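Local coordinates for protein GDP-L-fucose synthase (Campylobacter jejuni subsp. jejuni serotype O:2, PDB 7M13) that makes GDP-D-glycero-L-gluco-heptose for the capsular polysaccharide, probably by reducing a GDP-linked keto sugar with NADPH, at residues Lys10-Gly15 against Lys54-Glu59; Ala14-Thr19 against Leu36-Arg41; Arg190-Ala195 against Leu292-Ile297. All blocks are in the same frame, centred on the assembly; numbering follows the deposited sequence.

Interaction 1 (Lys10-Gly15 against Lys54-Glu59); sequences KIYIAG and KFFKEE
Lys10 and Tyr12, two residues apart and therefore directed to the same side of the Rossmann sheet, meet one turn of helix 49-59. The deeper part of the contact is an aromatic cluster of Tyr12, Phe55 and Phe56. Phe55 turns its edge to the face of the Tyr12 ring, with centroids 4.5 Å apart and planes inclined at 51°; its CE2 lies over the ring centre. With CG anti to the backbone N (chi1 172°), the Tyr12 ring swings beside its own carbonyl carbon and offers this face to the helix. Phe56 touches the same tyrosine obliquely, its CZ 4.0 Å from Tyr12 CD2. Flat aromatic rings suit this buried layer, where Val64 also touches both Tyr12 and Phe56, and cofactor-binding Leu46 touches the tyrosine.

The polar part lies nearer the surface. Lys10, fully extended, has the length to reach the last turn of the helix, where its positive charge is probably favoured by the helix dipole. Its NZ forms a salt bridge with Glu59 OE1 at 2.7 Å. A second hydrogen bond runs from Lys10 NZ to Glu59 O at 3.0 Å, meeting a lone pair in the carbonyl plane at a C=O...N angle of 125°.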
loop_
_atom_site.group_PDB
_atom_site.type_symbol
_atom_site.label_atom_id
_atom_site.label_comp_id
_atom_site.label_asym_id
_atom_site.label_seq_id
_atom_site.Cartn_x
_atom_site.Cartn_y
_atom_site.Cartn_z
ATOM N N LYS B 10 -12.065 22.883 -16.604
ATOM C CA LYS B 10 -12.986 21.800 -16.239
ATOM C C LYS B 10 -12.432 21.105 -15.002
ATOM O O LYS B 10 -11.357 20.517 -15.097
ATOM C CB LYS B 10 -13.199 20.824 -17.391
ATOM C CG LYS B 10 -14.327 19.852 -17.104
ATOM C CD LYS B 10 -14.773 19.108 -18.347
ATOM C CE LYS B 10 -16.028 18.300 -18.173
ATOM N NZ LYS B 10 -16.476 17.816 -19.504
ATOM N N ILE B 11 -13.180 21.134 -13.912
ATOM C CA ILE B 11 -12.732 20.660 -12.580
ATOM C C ILE B 11 -13.639 19.536 -12.143
ATOM O O ILE B 11 -14.834 19.735 -12.015
ATOM C CB ILE B 11 -12.764 21.802 -11.548
ATOM C CG1 ILE B 11 -11.866 22.934 -12.019
ATOM C CG2 ILE B 11 -12.393 21.269 -10.159
ATOM C CD1 ILE B 11 -12.001 24.210 -11.200
ATOM N N TYR B 12 -13.068 18.355 -11.859
ATOM C CA TYR B 12 -13.796 17.208 -11.284
ATOM C C TYR B 12 -13.557 17.168 -9.780
ATOM O O TYR B 12 -12.407 17.166 -9.363
ATOM C CB TYR B 12 -13.350 15.926 -11.988
ATOM C CG TYR B 12 -13.853 14.644 -11.387
ATOM C CD1 TYR B 12 -15.164 14.479 -10.968
ATOM C CD2 TYR B 12 -12.967 13.587 -11.188
ATOM C CE1 TYR B 12 -15.604 13.289 -10.420
ATOM C CE2 TYR B 12 -13.408 12.391 -10.664
ATOM C CZ TYR B 12 -14.703 12.255 -10.237
ATOM O OH TYR B 12 -15.110 11.097 -9.655
ATOM N N ILE B 13 -14.623 17.232 -9.012
ATOM C CA ILE B 13 -14.615 16.956 -7.552
ATOM C C ILE B 13 -15.197 15.569 -7.355
ATOM O O ILE B 13 -16.408 15.394 -7.467
ATOM C CB ILE B 13 -15.359 18.036 -6.741
ATOM C CG1 ILE B 13 -14.783 19.423 -7.029
ATOM C CG2 ILE B 13 -15.282 17.719 -5.246
ATOM C CD1 ILE B 13 -15.629 20.286 -7.910
ATOM N N ALA B 14 -14.355 14.593 -7.028
ATOM C CA ALA B 14 -14.787 13.220 -6.737
ATOM C C ALA B 14 -15.348 13.205 -5.329
ATOM O O ALA B 14 -14.710 13.841 -4.457
ATOM C CB ALA B 14 -13.633 12.281 -6.909
ATOM N N GLY B 15 -16.480 12.571 -5.091
ATOM C CA GLY B 15 -17.102 12.548 -3.758
ATOM C C GLY B 15 -17.693 13.881 -3.382
ATOM O O GLY B 15 -17.549 14.316 -2.213
ATOM N N LYS B 54 -14.011 5.094 -18.427
ATOM C CA LYS B 54 -14.980 5.679 -19.389
ATOM C C LYS B 54 -15.261 7.140 -19.039
ATOM O O LYS B 54 -15.323 7.993 -19.947
ATOM C CB LYS B 54 -16.308 4.920 -19.356
ATOM C CG LYS B 54 -16.349 3.634 -20.155
ATOM C CD LYS B 54 -17.742 3.062 -20.177
ATOM C CE LYS B 54 -17.856 1.782 -20.977
ATOM N NZ LYS B 54 -19.020 0.987 -20.518
ATOM N N PHE B 55 -15.449 7.442 -17.758
ATOM C CA PHE B 55 -15.715 8.825 -17.296
ATOM C C PHE B 55 -14.580 9.755 -17.728
ATOM O O PHE B 55 -14.813 10.866 -18.237
ATOM C CB PHE B 55 -15.904 8.882 -15.780
ATOM C CG PHE B 55 -15.797 10.257 -15.189
ATOM C CD1 PHE B 55 -16.851 11.148 -15.311
ATOM C CD2 PHE B 55 -14.612 10.695 -14.620
ATOM C CE1 PHE B 55 -16.771 12.420 -14.778
ATOM C CE2 PHE B 55 -14.509 11.988 -14.138
ATOM C CZ PHE B 55 -15.578 12.850 -14.231
ATOM N N PHE B 56 -13.327 9.384 -17.452
ATOM C CA PHE B 56 -12.179 10.249 -17.784
ATOM C C PHE B 56 -12.057 10.450 -19.288
ATOM O O PHE B 56 -11.792 11.581 -19.731
ATOM C CB PHE B 56 -10.886 9.721 -17.163
ATOM C CG PHE B 56 -10.689 10.213 -15.753
ATOM C CD1 PHE B 56 -10.064 11.423 -15.511
ATOM C CD2 PHE B 56 -11.154 9.492 -14.669
ATOM C CE1 PHE B 56 -9.949 11.895 -14.214
ATOM C CE2 PHE B 56 -10.994 9.933 -13.371
ATOM C CZ PHE B 56 -10.400 11.153 -13.158
ATOM N N LYS B 57 -12.302 9.398 -20.071
ATOM C CA LYS B 57 -12.191 9.490 -21.550
ATOM C C LYS B 57 -13.323 10.377 -22.089
ATOM O O LYS B 57 -13.068 11.150 -23.041
ATOM C CB LYS B 57 -12.202 8.074 -22.146
ATOM C CG LYS B 57 -11.551 7.936 -23.524
ATOM C CD LYS B 57 -10.066 8.275 -23.568
ATOM C CE LYS B 57 -9.149 7.335 -22.806
ATOM N NZ LYS B 57 -7.719 7.561 -23.143
ATOM N N GLU B 58 -14.513 10.340 -21.475
ATOM C CA GLU B 58 -15.672 11.154 -21.957
ATOM C C GLU B 58 -15.525 12.622 -21.522
ATOM O O GLU B 58 -15.815 13.554 -22.316
ATOM C CB GLU B 58 -16.981 10.549 -21.448
ATOM C CG GLU B 58 -18.234 11.389 -21.697
ATOM C CD GLU B 58 -18.579 11.642 -23.155
ATOM O OE1 GLU B 58 -17.977 10.991 -24.033
ATOM O OE2 GLU B 58 -19.421 12.554 -23.377
ATOM N N GLU B 59 -15.171 12.857 -20.261
ATOM C CA GLU B 59 -15.300 14.204 -19.654
ATOM C C GLU B 59 -13.964 14.959 -19.712
ATOM O O GLU B 59 -14.003 16.212 -19.695
ATOM C CB GLU B 59 -15.806 14.105 -18.224
ATOM C CG GLU B 59 -17.217 13.580 -18.131
ATOM C CD GLU B 59 -18.293 14.583 -18.515
ATOM O OE1 GLU B 59 -17.984 15.774 -18.602
ATOM O OE2 GLU B 59 -19.442 14.137 -18.735
#

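Interaction 2 (Ala14-Thr19 against Leu36-Arg41); sequences AGHKGT and LVLKTR. With NAP (NADP nicotinamide-adenine-dinucleotide phosphate), chain E.
One water oxygen is held by His16 ND1 at 2.8 Å and accepts a hydrogen bond from Lys39 N at 2.9 Å, so it joins the loop after strand 11-14 to the residues leaving strand 36-37. A second water donates to Lys39 O and is bound only weakly by Gly15 N.

The His16 ring fills the space between the two segments. Leu38 CB sits 3.7 Å from its centroid, 4° off the normal, in a CH-pi contact, while Lys17 CG covers the opposite face. In the ring plane, CE1 comes to 3.4 Å from Lys39 O. This pose depends on a chi1 of 68°, which sets CG between the backbone N and the carbonyl carbon.

Both segments then reach NADP. Thr19 N, at the start of helix 19-30, donates to O2A of the diphosphate at 3.0 Å. Glycine suits position 18, where a CB would run into NADP O5B, and position 15, where phi is positive. Arg41 holds the 2'-phosphate through NH2 to O2X at 2.8 Å and NE to O3X at 3.2 Å, with one guanidinium face over adenine C5A; a positive group here suits NADP, whose extra phosphate it probably helps to offset in charge. Gly15 and Gly18 belong to the Gly-x-x-Gly-x-x-Gly dinucleotide-binding loop of the extended short-chain dehydrogenases.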
loop_
_atom_site.group_PDB
_atom_site.type_symbol
_atom_site.label_atom_id
_atom_site.label_comp_id
_atom_site.label_asym_id
_atom_site.label_seq_id
_atom_site.Cartn_x
_atom_site.Cartn_y
_atom_site.Cartn_z
ATOM N N ALA B 14 -14.355 14.593 -7.028
ATOM C CA ALA B 14 -14.787 13.220 -6.737
ATOM C C ALA B 14 -15.348 13.205 -5.329
ATOM O O ALA B 14 -14.710 13.841 -4.457
ATOM C CB ALA B 14 -13.633 12.281 -6.909
ATOM N N GLY B 15 -16.480 12.571 -5.091
ATOM C CA GLY B 15 -17.102 12.548 -3.758
ATOM C C GLY B 15 -17.693 13.881 -3.382
ATOM O O GLY B 15 -17.549 14.316 -2.213
ATOM N N HIS B 16 -18.370 14.540 -4.312
ATOM C CA HIS B 16 -18.750 15.959 -4.131
ATOM C C HIS B 16 -19.837 16.134 -3.074
ATOM O O HIS B 16 -20.040 17.317 -2.686
ATOM C CB HIS B 16 -19.188 16.600 -5.434
ATOM C CG HIS B 16 -20.464 16.063 -5.969
ATOM N ND1 HIS B 16 -20.533 14.841 -6.566
ATOM C CD2 HIS B 16 -21.692 16.629 -6.040
ATOM C CE1 HIS B 16 -21.777 14.641 -6.983
ATOM N NE2 HIS B 16 -22.509 15.748 -6.673
ATOM N N LYS B 17 -20.550 15.073 -2.692
ATOM C CA LYS B 17 -21.635 15.195 -1.675
ATOM C C LYS B 17 -21.098 15.047 -0.250
ATOM O O LYS B 17 -21.845 15.279 0.697
ATOM C CB LYS B 17 -22.750 14.186 -1.952
ATOM C CG LYS B 17 -23.428 14.340 -3.308
ATOM C CD LYS B 17 -24.153 15.652 -3.441
ATOM C CE LYS B 17 -25.609 15.572 -3.022
ATOM N NZ LYS B 17 -26.386 14.631 -3.870
ATOM N N GLY B 18 -19.832 14.698 -0.067
ATOM C CA GLY B 18 -19.250 14.579 1.279
ATOM C C GLY B 18 -18.871 15.931 1.846
ATOM O O GLY B 18 -19.123 17.001 1.228
ATOM N N THR B 19 -18.324 15.949 3.045
ATOM C CA THR B 19 -18.070 17.220 3.762
ATOM C C THR B 19 -17.069 18.082 2.970
ATOM O O THR B 19 -17.335 19.275 2.695
ATOM C CB THR B 19 -17.633 16.938 5.194
ATOM O OG1 THR B 19 -18.720 16.249 5.818
ATOM C CG2 THR B 19 -17.301 18.205 5.942
ATOM N N LEU B 36 -17.647 22.814 -13.396
ATOM C CA LEU B 36 -17.431 21.639 -12.530
ATOM C C LEU B 36 -18.095 20.434 -13.147
ATOM O O LEU B 36 -19.164 20.534 -13.783
ATOM C CB LEU B 36 -17.986 21.908 -11.137
ATOM C CG LEU B 36 -17.518 23.193 -10.456
ATOM C CD1 LEU B 36 -18.107 23.293 -9.064
ATOM C CD2 LEU B 36 -16.004 23.341 -10.440
ATOM N N VAL B 37 -17.504 19.270 -12.906
ATOM C CA VAL B 37 -18.164 18.003 -13.300
ATOM C C VAL B 37 -18.280 17.188 -12.028
ATOM O O VAL B 37 -17.263 17.065 -11.278
ATOM C CB VAL B 37 -17.455 17.298 -14.470
ATOM C CG1 VAL B 37 -15.986 17.044 -14.208
ATOM C CG2 VAL B 37 -18.173 16.006 -14.844
ATOM N N LEU B 38 -19.493 16.761 -11.742
ATOM C CA LEU B 38 -19.929 16.169 -10.465
ATOM C C LEU B 38 -20.691 14.890 -10.799
ATOM O O LEU B 38 -21.581 14.938 -11.642
ATOM C CB LEU B 38 -20.787 17.181 -9.714
ATOM C CG LEU B 38 -20.210 18.581 -9.512
ATOM C CD1 LEU B 38 -21.255 19.474 -8.864
ATOM C CD2 LEU B 38 -18.934 18.554 -8.674
ATOM N N LYS B 39 -20.303 13.765 -10.227
ATOM C CA LYS B 39 -20.992 12.467 -10.421
ATOM C C LYS B 39 -21.375 11.895 -9.062
ATOM O O LYS B 39 -20.498 11.727 -8.188
ATOM C CB LYS B 39 -20.094 11.513 -11.205
ATOM C CG LYS B 39 -19.737 11.981 -12.595
ATOM C CD LYS B 39 -20.921 11.919 -13.545
ATOM C CE LYS B 39 -20.525 12.258 -14.960
ATOM N NZ LYS B 39 -21.701 12.340 -15.860
ATOM N N THR B 40 -22.647 11.527 -8.875
ATOM C CA THR B 40 -23.049 10.769 -7.673
ATOM C C THR B 40 -22.483 9.350 -7.777
ATOM O O THR B 40 -22.095 8.941 -8.899
ATOM C CB THR B 40 -24.571 10.733 -7.526
ATOM O OG1 THR B 40 -25.050 9.975 -8.640
ATOM C CG2 THR B 40 -25.183 12.118 -7.511
ATOM N N ARG B 41 -22.480 8.633 -6.662
ATOM C CA ARG B 41 -22.090 7.205 -6.603
ATOM C C ARG B 41 -22.959 6.413 -7.586
ATOM O O ARG B 41 -22.432 5.526 -8.266
ATOM C CB ARG B 41 -22.234 6.675 -5.174
ATOM C CG ARG B 41 -21.986 5.181 -5.074
ATOM C CD ARG B 41 -22.352 4.586 -3.723
ATOM N NE ARG B 41 -21.705 5.212 -2.579
ATOM C CZ ARG B 41 -20.640 4.727 -1.937
ATOM N NH1 ARG B 41 -20.036 3.640 -2.354
ATOM N NH2 ARG B 41 -20.159 5.351 -0.881
HETATM P PA NAP E . -17.163 11.963 3.374
HETATM O O1A NAP E . -17.138 10.664 4.123
HETATM O O2A NAP E . -17.986 13.083 3.962
HETATM O O5B NAP E . -17.672 11.781 1.899
HETATM C C5B NAP E . -17.138 10.753 1.065
HETATM C C4B NAP E . -17.893 10.811 -0.226
HETATM O O4B NAP E . -17.293 9.837 -1.112
HETATM C C3B NAP E . -19.390 10.450 -0.114
HETATM O O3B NAP E . -20.174 11.488 -0.691
HETATM C C2B NAP E . -19.489 9.114 -0.840
HETATM O O2B NAP E . -20.701 8.949 -1.578
HETATM C C1B NAP E . -18.333 9.206 -1.829
HETATM N N9A NAP E . -17.896 7.894 -2.256
HETATM C C8A NAP E . -17.403 6.881 -1.492
HETATM N N7A NAP E . -17.204 5.765 -2.150
HETATM C C5A NAP E . -17.604 6.059 -3.436
HETATM C C6A NAP E . -17.652 5.280 -4.605
HETATM N N6A NAP E . -17.320 3.985 -4.659
HETATM N N1A NAP E . -18.119 5.885 -5.720
HETATM C C2A NAP E . -18.483 7.173 -5.660
HETATM N N3A NAP E . -18.487 7.997 -4.611
HETATM C C4A NAP E . -18.039 7.366 -3.519
HETATM O O3 NAP E . -15.658 12.467 3.184
HETATM P PN NAP E . -14.909 13.636 3.945
HETATM O O1N NAP E . -15.126 13.458 5.397
HETATM O O2N NAP E . -15.306 14.896 3.286
HETATM O O5D NAP E . -13.380 13.283 3.586
HETATM C C5D NAP E . -12.756 13.851 2.457
HETATM C C4D NAP E . -11.335 13.364 2.426
HETATM O O4D NAP E . -10.626 13.841 3.602
HETATM C C3D NAP E . -11.175 11.837 2.413
HETATM O O3D NAP E . -10.042 11.451 1.623
HETATM C C2D NAP E . -10.963 11.548 3.872
HETATM O O2D NAP E . -10.352 10.286 4.123
HETATM C C1D NAP E . -10.091 12.714 4.293
HETATM N N1N NAP E . -10.137 12.912 5.758
HETATM C C2N NAP E . -11.300 13.225 6.406
HETATM C C3N NAP E . -11.334 13.313 7.757
HETATM C C7N NAP E . -12.573 13.636 8.514
HETATM O O7N NAP E . -12.485 13.871 9.737
HETATM N N7N NAP E . -13.721 13.669 7.844
HETATM C C4N NAP E . -10.119 13.141 8.527
HETATM C C5N NAP E . -8.918 12.855 7.775
HETATM C C6N NAP E . -8.973 12.682 6.490
HETATM P P2B NAP E . -22.067 8.526 -0.821
HETATM O O1X NAP E . -22.509 9.796 -0.149
HETATM O O2X NAP E . -21.803 7.399 0.075
HETATM O O3X NAP E . -22.995 8.097 -1.973
HETATM O O HOH W 1 -17.282 11.284 -8.033
HETATM O O HOH W 2 -18.395 13.771 -8.028
#

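Interaction 3 (Arg190-Ala195 against Leu292-Ile297); sequences RKFHLA and LMVKNI
Phe192 of helix 184-199 packs against Val294 and Lys295 of helix 287-298, a helix-helix contact probably within the smaller, substrate-binding lobe that extended short-chain dehydrogenases add to their Rossmann domain. The backbones come close here, with Phe192 CA and Lys295 CA 6.2 Å apart.

Phe192 points at the partner helix, and its CG, anti to the carbonyl carbon (chi1 -86°), lays one ring face against the backbone of Lys295, whose N lies over the ring centre. A flat aromatic side chain suits such a narrow gap. Val294 presents CG1, the branch anti to its backbone N (chi1 170°), and this methyl meets the ring obliquely at 3.6 Å from Phe192 CD2. Beta-branched valine is short enough to fill the space beside the ring while staying near its own helix.

CB and CG of Lys295 pack on the phenylalanine, and the extended chain beyond them carries NZ away to hydrogen-bond Gly302 O. Val232 of strand 231-235 also touches Phe192, and the adjacent Lys191, predicted to bind substrate, directs its NZ to the carbonyls of Phe225 and Glu233. On the ring face under Lys295 N, toward the rim, Lys295 CB lies 3.6 Å from Phe192 CE1.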
loop_
_atom_site.group_PDB
_atom_site.type_symbol
_atom_site.label_atom_id
_atom_site.label_comp_id
_atom_site.label_asym_id
_atom_site.label_seq_id
_atom_site.Cartn_x
_atom_site.Cartn_y
_atom_site.Cartn_z
ATOM N N ARG B 190 -24.105 18.352 18.014
ATOM C CA ARG B 190 -25.479 17.783 18.007
ATOM C C ARG B 190 -25.841 17.298 19.410
ATOM O O ARG B 190 -27.010 17.472 19.792
ATOM C CB ARG B 190 -25.652 16.642 17.005
ATOM C CG ARG B 190 -27.118 16.296 16.768
ATOM C CD ARG B 190 -27.347 15.423 15.553
ATOM N NE ARG B 190 -28.726 14.963 15.458
ATOM C CZ ARG B 190 -29.162 14.071 14.575
ATOM N NH1 ARG B 190 -30.435 13.717 14.568
ATOM N NH2 ARG B 190 -28.330 13.544 13.694
ATOM N N LYS B 191 -24.892 16.719 20.142
ATOM C CA LYS B 191 -25.136 16.205 21.519
ATOM C C LYS B 191 -25.585 17.357 22.424
ATOM O O LYS B 191 -26.569 17.182 23.181
ATOM C CB LYS B 191 -23.876 15.555 22.100
ATOM C CG LYS B 191 -23.601 14.127 21.641
ATOM C CD LYS B 191 -22.514 13.421 22.450
ATOM C CE LYS B 191 -22.769 13.428 23.945
ATOM N NZ LYS B 191 -21.919 12.451 24.674
ATOM N N PHE B 192 -24.903 18.502 22.376
ATOM C CA PHE B 192 -25.255 19.663 23.232
ATOM C C PHE B 192 -26.579 20.276 22.765
ATOM O O PHE B 192 -27.326 20.737 23.626
ATOM C CB PHE B 192 -24.124 20.688 23.279
ATOM C CG PHE B 192 -23.105 20.356 24.332
ATOM C CD1 PHE B 192 -23.306 20.728 25.650
ATOM C CD2 PHE B 192 -21.971 19.622 24.014
ATOM C CE1 PHE B 192 -22.378 20.400 26.628
ATOM C CE2 PHE B 192 -21.039 19.309 24.991
ATOM C CZ PHE B 192 -21.251 19.682 26.297
ATOM N N HIS B 193 -26.854 20.304 21.457
ATOM C CA HIS B 193 -28.118 20.865 20.910
ATOM C C HIS B 193 -29.305 20.067 21.465
ATOM O O HIS B 193 -30.259 20.692 21.978
ATOM C CB HIS B 193 -28.090 20.896 19.380
ATOM C CG HIS B 193 -29.350 21.416 18.787
ATOM N ND1 HIS B 193 -29.674 22.758 18.810
ATOM C CD2 HIS B 193 -30.374 20.782 18.175
ATOM C CE1 HIS B 193 -30.840 22.932 18.219
ATOM N NE2 HIS B 193 -31.288 21.734 17.821
ATOM N N LEU B 194 -29.246 18.738 21.396
ATOM C CA LEU B 194 -30.329 17.849 21.890
ATOM C C LEU B 194 -30.440 17.955 23.416
ATOM O O LEU B 194 -31.578 17.917 23.915
ATOM C CB LEU B 194 -30.064 16.405 21.465
ATOM C CG LEU B 194 -30.059 16.150 19.960
ATOM C CD1 LEU B 194 -29.991 14.662 19.687
ATOM C CD2 LEU B 194 -31.275 16.771 19.292
ATOM N N ALA B 195 -29.319 18.092 24.132
ATOM C CA ALA B 195 -29.301 18.336 25.592
ATOM C C ALA B 195 -30.105 19.604 25.892
ATOM O O ALA B 195 -30.875 19.608 26.877
ATOM C CB ALA B 195 -27.886 18.463 26.104
ATOM N N LEU B 292 -16.595 22.533 26.275
ATOM C CA LEU B 292 -17.018 23.823 26.881
ATOM C C LEU B 292 -17.304 24.829 25.772
ATOM O O LEU B 292 -18.267 25.590 25.892
ATOM C CB LEU B 292 -15.942 24.346 27.835
ATOM C CG LEU B 292 -15.722 23.525 29.099
ATOM C CD1 LEU B 292 -14.545 24.087 29.892
ATOM C CD2 LEU B 292 -16.989 23.481 29.941
ATOM N N MET B 293 -16.485 24.862 24.720
ATOM C CA MET B 293 -16.733 25.777 23.590
ATOM C C MET B 293 -18.124 25.468 23.054
ATOM O O MET B 293 -18.880 26.398 22.753
ATOM C CB MET B 293 -15.754 25.566 22.435
ATOM C CG MET B 293 -14.458 26.259 22.575
ATOM S SD MET B 293 -13.510 25.944 21.039
ATOM C CE MET B 293 -11.913 26.520 21.602
ATOM N N VAL B 294 -18.397 24.190 22.834
ATOM C CA VAL B 294 -19.669 23.794 22.176
ATOM C C VAL B 294 -20.819 24.186 23.106
ATOM O O VAL B 294 -21.789 24.783 22.603
ATOM C CB VAL B 294 -19.699 22.300 21.835
ATOM C CG1 VAL B 294 -21.094 21.887 21.401
ATOM C CG2 VAL B 294 -18.667 21.973 20.760
ATOM N N LYS B 295 -20.676 23.891 24.398
ATOM C CA LYS B 295 -21.699 24.186 25.447
ATOM C C LYS B 295 -22.069 25.672 25.402
ATOM O O LYS B 295 -23.286 26.001 25.408
ATOM C CB LYS B 295 -21.183 23.799 26.836
ATOM C CG LYS B 295 -22.189 24.041 27.956
ATOM C CD LYS B 295 -21.646 23.902 29.364
ATOM C CE LYS B 295 -22.591 24.496 30.393
ATOM N NZ LYS B 295 -22.118 24.258 31.780
ATOM N N ASN B 296 -21.063 26.541 25.324
ATOM C CA ASN B 296 -21.243 28.014 25.393
ATOM C C ASN B 296 -21.899 28.504 24.101
ATOM O O ASN B 296 -22.747 29.418 24.178
ATOM C CB ASN B 296 -19.920 28.688 25.762
ATOM C CG ASN B 296 -19.481 28.301 27.162
ATOM O OD1 ASN B 296 -18.292 28.324 27.483
ATOM N ND2 ASN B 296 -20.433 27.916 28.004
ATOM N N ILE B 297 -21.551 27.911 22.952
ATOM C CA ILE B 297 -22.121 28.312 21.633
ATOM C C ILE B 297 -23.579 27.846 21.549
ATOM O O ILE B 297 -24.417 28.621 21.054
ATOM C CB ILE B 297 -21.255 27.782 20.472
ATOM C CG1 ILE B 297 -19.887 28.464 20.500
ATOM C CG2 ILE B 297 -21.961 27.968 19.133
ATOM C CD1 ILE B 297 -18.857 27.867 19.560
#

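How the interactions relate
Interactions 1 and 2 adjoin, their centres 10 Å apart, and share Ala14 and Gly15. Strands 11-14 and 36-37 are parallel neighbours in the main sheet, joined by Ile11 O and Val37 N at 2.9 Å, probably a hydrogen bond; helix 49-59 follows strand 36-37 and packs against the same face of both. Together they start the Rossmann domain, where interaction 1 fixes the helix to the sheet and interaction 2 opens onto NADP. Interaction 3 comes later in the chain, joining helices 184-199 and 287-298, its centre about 40 Å from that of interaction 1 and 30 Å from that of interaction 2. The cofactor loop and this helix pair thus lie in separate regions of one subunit.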